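B-agarase (PDB 5Z6P) probably hydrolyses the beta-glycosidic bonds of agarose, acting as a beta-agarase of glycoside hydrolase family 50. Local coordinates at residues C162-K167 with A230-A235; L674-F679 with C687-R692; Q694-Y699 with I734-I739; I718-T723 with D728-N733. All blocks are in the same frame, centred on the assembly; numbering follows the deposited sequence.

Interaction 1: residues C162-K167 with A230-A235; sequences CPWGTK and AQQEHA
The backbone N of Trp-164 is held by the hydroxyl of Tyr-218, and the indole of the same residue reaches over to Gln-231 and Gln-232. The first torsion, chi1 85°, sets CG between the backbone N and the carbonyl carbon, and the six-membered ring leads into the other loop. Its rim does the touching: CZ2 of Trp-164 lies 3.9 Å from CB of Gln-231, and the neighbouring CH2 lies 3.8 Å from CB of Gln-232. Both methylenes come at the edge of the ring, near its plane, rather than over a face. The two glutamines therefore follow the outline of the indole side by side, and the contact is van der Waals. Their amides tilt modestly against the ring, by 26° for Gln-231 and 36° for Gln-232. The extended chain of Gln-231 brings its OE1 to 3.9 Å from CZ2 of Trp-164, while the bent chain of Gln-232 puts OE1 4.0 Å from CZ3 of Trp-164. Elsewhere the indole packs on Ile-222 and forms an edge-to-face pair with Phe-679. The disulfide from Cys-162 to Cys-151 cross-links this loop just before Trp-164. The result is a small surface contact in which the edge of one indole joins a loop of the agarase CBM-like domain to the loop 230-235 that leads to helix 241-255.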
# COMPACT_ATOMS: atom_id res chain seq x y z
N CYS A 162 -13.63 6.44 -16.59
CA CYS A 162 -14.50 5.37 -17.06
C CYS A 162 -15.91 5.65 -16.59
O CYS A 162 -16.10 6.30 -15.55
CB CYS A 162 -14.05 4.01 -16.52
SG CYS A 162 -12.43 3.51 -17.05
N PRO A 163 -16.91 5.16 -17.33
CA PRO A 163 -18.28 5.22 -16.84
C PRO A 163 -18.38 4.69 -15.42
O PRO A 163 -17.82 3.63 -15.15
CB PRO A 163 -19.04 4.33 -17.83
CG PRO A 163 -18.28 4.49 -19.10
CD PRO A 163 -16.83 4.59 -18.69
N TRP A 164 -19.02 5.42 -14.52
CA TRP A 164 -19.30 4.93 -13.17
C TRP A 164 -20.82 4.93 -12.98
O TRP A 164 -21.54 5.54 -13.77
CB TRP A 164 -18.60 5.78 -12.10
CG TRP A 164 -19.37 6.99 -11.72
CD1 TRP A 164 -19.50 8.15 -12.43
CD2 TRP A 164 -20.14 7.17 -10.52
NE1 TRP A 164 -20.31 9.04 -11.76
CE2 TRP A 164 -20.72 8.46 -10.58
CE3 TRP A 164 -20.41 6.37 -9.41
CZ2 TRP A 164 -21.54 8.96 -9.58
CZ3 TRP A 164 -21.22 6.87 -8.41
CH2 TRP A 164 -21.78 8.15 -8.50
N GLY A 165 -21.32 4.24 -11.95
CA GLY A 165 -22.76 4.20 -11.69
C GLY A 165 -23.49 3.52 -12.82
O GLY A 165 -24.72 3.67 -12.98
N THR A 166 -22.72 2.80 -13.63
CA THR A 166 -23.16 2.06 -14.80
C THR A 166 -23.48 0.61 -14.42
O THR A 166 -23.15 0.18 -13.31
CB THR A 166 -22.07 2.18 -15.90
OG1 THR A 166 -22.31 1.32 -17.02
CG2 THR A 166 -20.67 2.02 -15.33
N LYS A 167 -24.15 -0.13 -15.30
CA LYS A 167 -24.47 -1.52 -14.97
C LYS A 167 -23.31 -2.42 -15.36
O LYS A 167 -23.03 -3.41 -14.68
CB LYS A 167 -25.77 -1.98 -15.63
CG LYS A 167 -26.27 -3.33 -15.11
CD LYS A 167 -27.47 -3.21 -14.15
CE LYS A 167 -27.56 -4.39 -13.20
NZ LYS A 167 -28.88 -4.48 -12.50
N ALA A 230 -21.35 13.91 -4.83
CA ALA A 230 -22.66 14.56 -4.93
C ALA A 230 -23.74 13.68 -5.55
O ALA A 230 -24.91 13.80 -5.19
CB ALA A 230 -22.55 15.86 -5.75
N GLN A 231 -23.36 12.82 -6.48
CA GLN A 231 -24.33 12.06 -7.28
C GLN A 231 -24.58 10.65 -6.73
O GLN A 231 -25.23 9.82 -7.39
CB GLN A 231 -23.84 11.98 -8.73
CG GLN A 231 -23.55 13.35 -9.33
CD GLN A 231 -23.06 13.29 -10.75
OE1 GLN A 231 -22.88 12.21 -11.31
NE2 GLN A 231 -22.81 14.45 -11.34
N GLN A 232 -24.08 10.39 -5.53
CA GLN A 232 -24.17 9.08 -4.89
C GLN A 232 -24.78 9.20 -3.52
O GLN A 232 -24.54 10.16 -2.81
CB GLN A 232 -22.77 8.42 -4.79
CG GLN A 232 -22.51 7.60 -3.50
CD GLN A 232 -22.56 6.10 -3.73
OE1 GLN A 232 -22.50 5.63 -4.86
NE2 GLN A 232 -22.65 5.36 -2.65
N GLU A 233 -25.56 8.20 -3.13
CA GLU A 233 -26.10 8.14 -1.79
C GLU A 233 -25.56 6.92 -1.08
O GLU A 233 -25.39 5.87 -1.69
CB GLU A 233 -27.63 8.11 -1.84
CG GLU A 233 -28.31 8.54 -0.57
CD GLU A 233 -28.10 10.01 -0.29
OE1 GLU A 233 -28.27 10.83 -1.23
OE2 GLU A 233 -27.75 10.35 0.86
N HIS A 234 -25.28 7.03 0.21
CA HIS A 234 -24.85 5.88 0.97
C HIS A 234 -25.22 6.12 2.42
O HIS A 234 -25.48 7.25 2.81
CB HIS A 234 -23.34 5.61 0.78
CG HIS A 234 -22.45 6.62 1.45
ND1 HIS A 234 -22.05 6.50 2.77
CD2 HIS A 234 -21.89 7.76 0.99
CE1 HIS A 234 -21.29 7.53 3.09
NE2 HIS A 234 -21.18 8.32 2.03
N ALA A 235 -25.22 5.04 3.20
CA ALA A 235 -25.79 5.04 4.55
C ALA A 235 -25.31 6.14 5.49
O ALA A 235 -26.08 6.62 6.32
CB ALA A 235 -25.54 3.69 5.20

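Interaction 2: residues L674-F679 with C687-R692; sequences LDSGFF and CSQQER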
# COMPACT_ATOMS: atom_id res chain seq x y z
N LEU A 674 -16.68 0.49 -3.17
CA LEU A 674 -17.08 1.56 -4.07
C LEU A 674 -18.47 2.08 -3.75
O LEU A 674 -19.01 2.90 -4.48
CB LEU A 674 -17.04 1.09 -5.54
CG LEU A 674 -15.70 0.67 -6.14
CD1 LEU A 674 -15.87 0.09 -7.52
CD2 LEU A 674 -14.75 1.85 -6.15
N ASP A 675 -19.07 1.60 -2.66
CA ASP A 675 -20.43 1.98 -2.34
C ASP A 675 -20.51 3.26 -1.51
O ASP A 675 -21.59 3.68 -1.13
CB ASP A 675 -21.17 0.82 -1.64
CG ASP A 675 -20.56 0.45 -0.28
OD1 ASP A 675 -19.37 0.72 -0.09
OD2 ASP A 675 -21.29 -0.10 0.59
N SER A 676 -19.38 3.91 -1.24
CA SER A 676 -19.44 5.23 -0.62
C SER A 676 -19.05 6.30 -1.64
O SER A 676 -18.62 7.38 -1.28
CB SER A 676 -18.56 5.31 0.63
OG SER A 676 -17.19 5.10 0.35
N GLY A 677 -19.19 5.97 -2.92
CA GLY A 677 -19.09 6.94 -3.98
C GLY A 677 -17.71 7.24 -4.51
O GLY A 677 -17.50 8.27 -5.11
N PHE A 678 -16.78 6.31 -4.30
CA PHE A 678 -15.40 6.45 -4.75
C PHE A 678 -15.24 5.89 -6.14
O PHE A 678 -16.09 5.15 -6.61
CB PHE A 678 -14.45 5.74 -3.76
CG PHE A 678 -14.08 6.57 -2.58
CD1 PHE A 678 -15.03 6.90 -1.63
CD2 PHE A 678 -12.79 7.05 -2.44
CE1 PHE A 678 -14.70 7.70 -0.56
CE2 PHE A 678 -12.44 7.86 -1.38
CZ PHE A 678 -13.40 8.19 -0.43
N PHE A 679 -14.17 6.26 -6.82
CA PHE A 679 -13.88 5.71 -8.13
C PHE A 679 -12.87 4.56 -8.08
O PHE A 679 -12.62 3.92 -9.09
CB PHE A 679 -13.35 6.81 -9.05
CG PHE A 679 -14.28 7.98 -9.20
CD1 PHE A 679 -15.47 7.85 -9.91
CD2 PHE A 679 -13.97 9.21 -8.65
CE1 PHE A 679 -16.34 8.93 -10.06
CE2 PHE A 679 -14.83 10.30 -8.80
CZ PHE A 679 -16.02 10.15 -9.50
N CYS A 687 -17.05 -5.75 -1.48
CA CYS A 687 -18.20 -5.37 -2.29
C CYS A 687 -19.04 -4.30 -1.62
O CYS A 687 -19.90 -3.69 -2.24
CB CYS A 687 -19.09 -6.59 -2.60
SG CYS A 687 -19.90 -7.29 -1.18
N SER A 688 -18.78 -4.04 -0.35
CA SER A 688 -19.64 -3.14 0.41
C SER A 688 -18.91 -2.67 1.65
O SER A 688 -17.93 -3.30 2.04
CB SER A 688 -20.91 -3.86 0.82
OG SER A 688 -20.59 -4.75 1.87
N GLN A 689 -19.42 -1.62 2.29
CA GLN A 689 -18.88 -1.17 3.57
C GLN A 689 -18.92 -2.28 4.61
O GLN A 689 -18.01 -2.43 5.42
CB GLN A 689 -19.64 0.06 4.09
CG GLN A 689 -19.43 1.34 3.26
CD GLN A 689 -17.95 1.60 2.99
OE1 GLN A 689 -17.14 1.68 3.92
NE2 GLN A 689 -17.60 1.68 1.72
N GLN A 690 -19.99 -3.05 4.61
CA GLN A 690 -20.12 -4.13 5.58
C GLN A 690 -19.00 -5.14 5.40
O GLN A 690 -18.42 -5.61 6.37
CB GLN A 690 -21.49 -4.81 5.47
CG GLN A 690 -21.74 -5.84 6.54
CD GLN A 690 -23.01 -6.65 6.30
OE1 GLN A 690 -23.62 -6.56 5.25
NE2 GLN A 690 -23.40 -7.45 7.28
N GLU A 691 -18.69 -5.47 4.15
CA GLU A 691 -17.66 -6.46 3.89
C GLU A 691 -16.25 -5.93 4.20
O GLU A 691 -15.35 -6.71 4.48
CB GLU A 691 -17.73 -6.95 2.45
CG GLU A 691 -16.81 -8.16 2.24
CD GLU A 691 -17.03 -8.89 0.93
OE1 GLU A 691 -16.83 -8.30 -0.16
OE2 GLU A 691 -17.39 -10.07 1.00
N ARG A 692 -16.07 -4.61 4.15
CA ARG A 692 -14.81 -3.99 4.52
C ARG A 692 -14.43 -4.37 5.95
O ARG A 692 -13.30 -4.76 6.23
CB ARG A 692 -14.88 -2.48 4.40
CG ARG A 692 -14.82 -1.93 2.98
CD ARG A 692 -14.75 -0.39 3.01
NE ARG A 692 -13.49 0.07 3.59
CZ ARG A 692 -13.32 1.19 4.28
NH1 ARG A 692 -14.36 2.00 4.51
NH2 ARG A 692 -12.12 1.49 4.76
O HOH W 1 -18.84 -1.52 -3.80
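Two torsions bring Asp-675 and Gln-689 together: chi1 of 63° puts the aspartate CG between its backbone N and carbonyl carbon, and chi2 of -49° folds the glutamine back across the carboxylate. OD2 of Asp-675 accepts from the backbone N of Gln-689 at 2.9 Å, and OD1 of Asp-675 accepts from NE2 of Gln-689 at 2.7 Å, each on the syn side but tilted out of the carboxylate plane. One residue thus grips the acid twice. Amide and carboxylate are 20° from parallel. The other end of the amide is held as well, since OE1 of Gln-689 accepts from NH1 of Arg-692 at 2.9 Å, in the carbonyl plane and on a lone pair. Ser-688 is the N-cap, its OG accepting from Glu-691 N at 3.1 Å; the carboxylate of Asp-675 meets a helix N-terminus, which would probably favour its negative charge. A water accepts from Leu-674 N and donates to Cys-687 O. Outside the pair, Gln-689 NE2 also bonds Asn-733 OD1, and Arg-692 makes a cation-pi contact with Tyr-744. The type I turn 674-677 thereby closes on the first turn of helix 689-704, within the connection from strand 664-668 to that helix.

Interaction 3: residues Q694-Y699 with I734-I739; sequences QMFERY and IGFVSI
Phe-696 and Phe-736 form an offset T-shaped (edge-to-face) pair that joins helix 689-704 to the loop running between strand 709-714 and helix 745-762, in what is expected to be the (beta/alpha)8-barrel domain of this family. The aromatic interaction carries the whole contact. Phe-736 presents its edge and Phe-696 its face, with ring centroids 5.5 Å apart and planes at 74°. On the helix, chi1 of 175° sends CG of Phe-696 away from its backbone N, and the ring is thrown toward the loop, where it receives the far end of Phe-736.

Helix 745-762 supplies apolar neighbours: Ala-750 and Val-754 touch Phe-696, while Met-747 and Ala-751 touch Phe-736, so one helix backs both rings. Tyr-714, at the end of its strand, adds a second edge-to-face partner for Phe-736.

Polar bonds lie next door. Gly-735 O accepts from NH2 of Arg-692, a residue of the same helix as Phe-696, and Gly-735 N bonds OD1 of Asp-719, which helps to hold the loop where Phe-736 leaves it.

The edge of Phe-736 comes over the CE2 side of the Phe-696 face: CZ of Phe-736 lies 3.8 Å from CE2 of Phe-696, and CE1 of Phe-736 3.9 Å from the same CE2.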
# COMPACT_ATOMS: atom_id res chain seq x y z
N GLN A 694 -15.76 -6.88 7.69
CA GLN A 694 -15.54 -8.33 7.73
C GLN A 694 -14.11 -8.68 7.30
O GLN A 694 -13.43 -9.50 7.93
CB GLN A 694 -16.54 -9.08 6.84
CG GLN A 694 -17.98 -9.16 7.38
CD GLN A 694 -19.00 -9.58 6.32
OE1 GLN A 694 -18.77 -9.41 5.12
NE2 GLN A 694 -20.13 -10.11 6.76
N MET A 695 -13.65 -8.05 6.23
CA MET A 695 -12.32 -8.38 5.74
C MET A 695 -11.25 -7.85 6.68
O MET A 695 -10.20 -8.47 6.82
CB MET A 695 -12.13 -7.87 4.31
CG MET A 695 -13.04 -8.60 3.33
SD MET A 695 -12.89 -8.06 1.62
CE MET A 695 -11.32 -8.82 1.18
N PHE A 696 -11.51 -6.72 7.33
CA PHE A 696 -10.60 -6.19 8.34
C PHE A 696 -10.41 -7.25 9.44
O PHE A 696 -9.28 -7.54 9.85
CB PHE A 696 -11.14 -4.89 8.95
CG PHE A 696 -10.30 -4.35 10.08
CD1 PHE A 696 -10.48 -4.80 11.38
CD2 PHE A 696 -9.34 -3.37 9.84
CE1 PHE A 696 -9.71 -4.31 12.42
CE2 PHE A 696 -8.56 -2.86 10.87
CZ PHE A 696 -8.74 -3.34 12.17
N GLU A 697 -11.52 -7.82 9.89
CA GLU A 697 -11.46 -8.80 10.96
C GLU A 697 -10.71 -10.04 10.52
O GLU A 697 -9.87 -10.54 11.26
CB GLU A 697 -12.87 -9.18 11.44
CG GLU A 697 -12.86 -10.17 12.56
CD GLU A 697 -14.18 -10.22 13.32
OE1 GLU A 697 -15.22 -9.89 12.72
OE2 GLU A 697 -14.14 -10.57 14.51
N ARG A 698 -11.00 -10.53 9.32
CA ARG A 698 -10.33 -11.72 8.80
C ARG A 698 -8.81 -11.51 8.71
O ARG A 698 -8.04 -12.39 9.08
CB ARG A 698 -10.89 -12.10 7.44
CG ARG A 698 -12.23 -12.84 7.48
CD ARG A 698 -12.62 -13.30 6.07
NE ARG A 698 -13.98 -12.89 5.75
CZ ARG A 698 -14.36 -12.37 4.59
NH1 ARG A 698 -13.50 -12.21 3.60
NH2 ARG A 698 -15.62 -12.02 4.43
N TYR A 699 -8.40 -10.34 8.23
CA TYR A 699 -6.99 -10.00 8.19
C TYR A 699 -6.42 -10.08 9.59
O TYR A 699 -5.44 -10.77 9.81
CB TYR A 699 -6.76 -8.60 7.61
CG TYR A 699 -5.28 -8.26 7.32
CD1 TYR A 699 -4.38 -7.97 8.34
CD2 TYR A 699 -4.82 -8.21 6.01
CE1 TYR A 699 -3.03 -7.64 8.04
CE2 TYR A 699 -3.48 -7.90 5.72
CZ TYR A 699 -2.60 -7.62 6.72
OH TYR A 699 -1.29 -7.31 6.39
N ILE A 734 -10.44 3.95 1.67
CA ILE A 734 -9.72 3.12 2.65
C ILE A 734 -9.76 3.63 4.08
O ILE A 734 -9.18 3.03 4.96
CB ILE A 734 -8.24 2.95 2.25
CG1 ILE A 734 -7.57 4.33 2.07
CG2 ILE A 734 -8.15 2.10 1.01
CD1 ILE A 734 -6.06 4.28 2.08
N GLY A 735 -10.47 4.71 4.32
CA GLY A 735 -10.48 5.28 5.65
C GLY A 735 -11.32 4.54 6.67
O GLY A 735 -12.27 3.83 6.34
N PHE A 736 -10.97 4.74 7.93
CA PHE A 736 -11.87 4.45 9.04
C PHE A 736 -12.94 5.53 9.16
O PHE A 736 -14.05 5.25 9.59
CB PHE A 736 -11.11 4.32 10.35
CG PHE A 736 -10.93 2.90 10.77
CD1 PHE A 736 -10.14 2.04 10.03
CD2 PHE A 736 -11.59 2.41 11.89
CE1 PHE A 736 -10.00 0.72 10.41
CE2 PHE A 736 -11.46 1.09 12.28
CZ PHE A 736 -10.66 0.24 11.53
N VAL A 737 -12.58 6.76 8.77
CA VAL A 737 -13.54 7.85 8.75
C VAL A 737 -13.67 8.46 7.36
O VAL A 737 -12.73 8.46 6.59
CB VAL A 737 -13.18 8.95 9.77
CG1 VAL A 737 -12.97 8.34 11.14
CG2 VAL A 737 -11.95 9.74 9.34
N SER A 738 -14.85 8.98 7.04
CA SER A 738 -15.05 9.63 5.75
C SER A 738 -14.32 10.97 5.69
O SER A 738 -13.73 11.41 6.65
CB SER A 738 -16.54 9.87 5.48
OG SER A 738 -17.03 10.84 6.38
N ILE A 739 -14.43 11.62 4.54
CA ILE A 739 -13.84 12.94 4.37
C ILE A 739 -14.63 13.98 5.18
O ILE A 739 -14.14 15.08 5.43
CB ILE A 739 -13.79 13.33 2.87
CG1 ILE A 739 -12.77 14.45 2.62
CG2 ILE A 739 -15.18 13.68 2.33
CD1 ILE A 739 -11.37 14.02 2.82

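Interaction 4: residues I718-T723 with D728-N733; sequences IDSPIT and DGENYN
Ser-720 is where segments 718-723 and 728-733 meet most closely, two arms of one long loop after strand 709-714, the second opening with an Asx turn. OG of Ser-720 serves two groups: it donates to OE2 of Glu-730 over a very short 2.5 Å, a length to be read with caution, and weakly accepts from Tyr-732 N at 3.2 Å. The backbone N of Ser-720 makes a long, weak bond back to Tyr-732 O. Beside it, ND2 of Asn-733 donates to OD1 of Asp-719 at 3.1 Å, a bent bond (138°) on the syn side of a carboxylate turned 75° from the amide. Pro-721 O receives a CA-H...O contact from Asn-731 CA.

In the next shell, Asp-728 OD1 accepts from Glu-730 N at 2.9 Å, which makes the Asx turn, and CG of Glu-730 packs over one face of the Tyr-732 ring, toward its rim. Tyr-744 bonds OD2 of Asp-719, Ala-673 N joins Gln-689 at OD1 of Asn-733, and Tyr-153 O takes ND2 of Asn-731, so each of the three has a further partner outside the segments.

Two waters link Ile-722 O to Asn-731. One bridges to the backbone O of Asn-731; the other donates to Ile-722 O at 2.7 Å and accepts from Asn-731 ND2 at 3.0 Å.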
# COMPACT_ATOMS: atom_id res chain seq x y z
N ILE A 718 -8.09 8.27 7.68
CA ILE A 718 -9.03 9.07 6.89
C ILE A 718 -9.14 8.57 5.45
O ILE A 718 -8.12 8.26 4.84
CB ILE A 718 -8.60 10.56 6.89
CG1 ILE A 718 -8.44 11.07 8.33
CG2 ILE A 718 -9.54 11.43 6.08
CD1 ILE A 718 -7.52 12.25 8.46
N ASP A 719 -10.35 8.48 4.91
CA ASP A 719 -10.54 8.29 3.47
C ASP A 719 -9.56 9.16 2.64
O ASP A 719 -9.30 10.31 3.02
CB ASP A 719 -11.98 8.65 3.07
CG ASP A 719 -12.90 7.43 2.96
OD1 ASP A 719 -12.40 6.29 3.04
OD2 ASP A 719 -14.13 7.62 2.77
N SER A 720 -9.03 8.62 1.54
CA SER A 720 -8.42 9.47 0.51
C SER A 720 -9.45 10.46 -0.02
O SER A 720 -10.63 10.13 -0.06
CB SER A 720 -7.89 8.66 -0.68
OG SER A 720 -7.05 7.60 -0.33
N PRO A 721 -9.01 11.63 -0.51
CA PRO A 721 -9.95 12.48 -1.26
C PRO A 721 -10.43 11.74 -2.49
O PRO A 721 -9.65 11.02 -3.08
CB PRO A 721 -9.11 13.71 -1.64
CG PRO A 721 -7.96 13.70 -0.72
CD PRO A 721 -7.69 12.26 -0.38
N ILE A 722 -11.70 11.91 -2.86
CA ILE A 722 -12.27 11.18 -4.00
C ILE A 722 -11.60 11.64 -5.29
O ILE A 722 -11.48 10.89 -6.25
CB ILE A 722 -13.82 11.37 -4.07
CG1 ILE A 722 -14.48 10.72 -2.86
CG2 ILE A 722 -14.39 10.79 -5.36
CD1 ILE A 722 -15.96 10.98 -2.73
N THR A 723 -11.14 12.89 -5.27
CA THR A 723 -10.42 13.48 -6.40
C THR A 723 -8.91 13.24 -6.30
O THR A 723 -8.14 13.73 -7.11
CB THR A 723 -10.69 15.00 -6.47
OG1 THR A 723 -10.65 15.53 -5.14
CG2 THR A 723 -12.07 15.28 -7.06
N ASP A 728 0.17 12.46 -5.10
CA ASP A 728 0.28 11.28 -5.98
C ASP A 728 -1.03 10.78 -6.61
O ASP A 728 -1.02 9.86 -7.42
CB ASP A 728 0.93 10.14 -5.21
CG ASP A 728 0.18 9.82 -3.92
OD1 ASP A 728 -1.03 10.09 -3.85
OD2 ASP A 728 0.81 9.29 -2.99
N GLY A 729 -2.15 11.37 -6.23
CA GLY A 729 -3.43 11.02 -6.81
C GLY A 729 -4.14 9.85 -6.15
O GLY A 729 -5.17 9.40 -6.65
N GLU A 730 -3.59 9.37 -5.04
CA GLU A 730 -4.21 8.30 -4.25
C GLU A 730 -5.67 8.62 -3.89
O GLU A 730 -5.95 9.62 -3.24
CB GLU A 730 -3.39 8.06 -2.99
CG GLU A 730 -4.00 7.09 -1.99
CD GLU A 730 -3.73 7.54 -0.56
OE1 GLU A 730 -2.59 7.35 -0.07
OE2 GLU A 730 -4.64 8.12 0.04
N ASN A 731 -6.60 7.77 -4.31
CA ASN A 731 -8.02 8.12 -4.29
C ASN A 731 -8.93 6.98 -3.87
O ASN A 731 -10.00 6.77 -4.46
CB ASN A 731 -8.44 8.64 -5.68
CG ASN A 731 -8.20 7.62 -6.78
OD1 ASN A 731 -7.46 6.65 -6.59
ND2 ASN A 731 -8.82 7.83 -7.93
N TYR A 732 -8.52 6.27 -2.82
CA TYR A 732 -9.15 5.02 -2.42
C TYR A 732 -10.11 5.21 -1.28
O TYR A 732 -9.86 5.98 -0.36
CB TYR A 732 -8.09 3.99 -1.97
CG TYR A 732 -6.90 3.80 -2.87
CD1 TYR A 732 -6.98 4.04 -4.24
CD2 TYR A 732 -5.69 3.35 -2.35
CE1 TYR A 732 -5.89 3.85 -5.05
CE2 TYR A 732 -4.59 3.14 -3.17
CZ TYR A 732 -4.70 3.39 -4.52
OH TYR A 732 -3.64 3.21 -5.36
N ASN A 733 -11.20 4.44 -1.30
CA ASN A 733 -12.05 4.33 -0.13
C ASN A 733 -11.42 3.44 0.92
O ASN A 733 -11.81 2.30 1.07
CB ASN A 733 -13.45 3.79 -0.53
CG ASN A 733 -14.30 3.40 0.66
OD1 ASN A 733 -14.95 2.36 0.65
ND2 ASN A 733 -14.28 4.22 1.70
O HOH W 2 -12.17 7.91 -5.89
O HOH W 3 -9.96 10.59 -8.42

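Interactions 1, 2, 3 and 4 form one band from the CBM-like domain into the probable barrel. Interaction 1, first along the chain, is about 11 Å from interaction 2 and 20 Å from interaction 3, centre to centre. Interactions 2 and 3, about 10 Å apart, share helix 689-704, the former at its N-terminus and the latter further along. Interaction 4 falls, in sequence, between the two segments of interaction 3, and its centre is about 13 Å from that of interaction 2. Strands 664-668 and 709-714, neighbours in the sheet, lead to the loops used by interactions 2, 3 and 4, so these contacts connect segments of the probable barrel with each other and, through interaction 1, with the accessory domain.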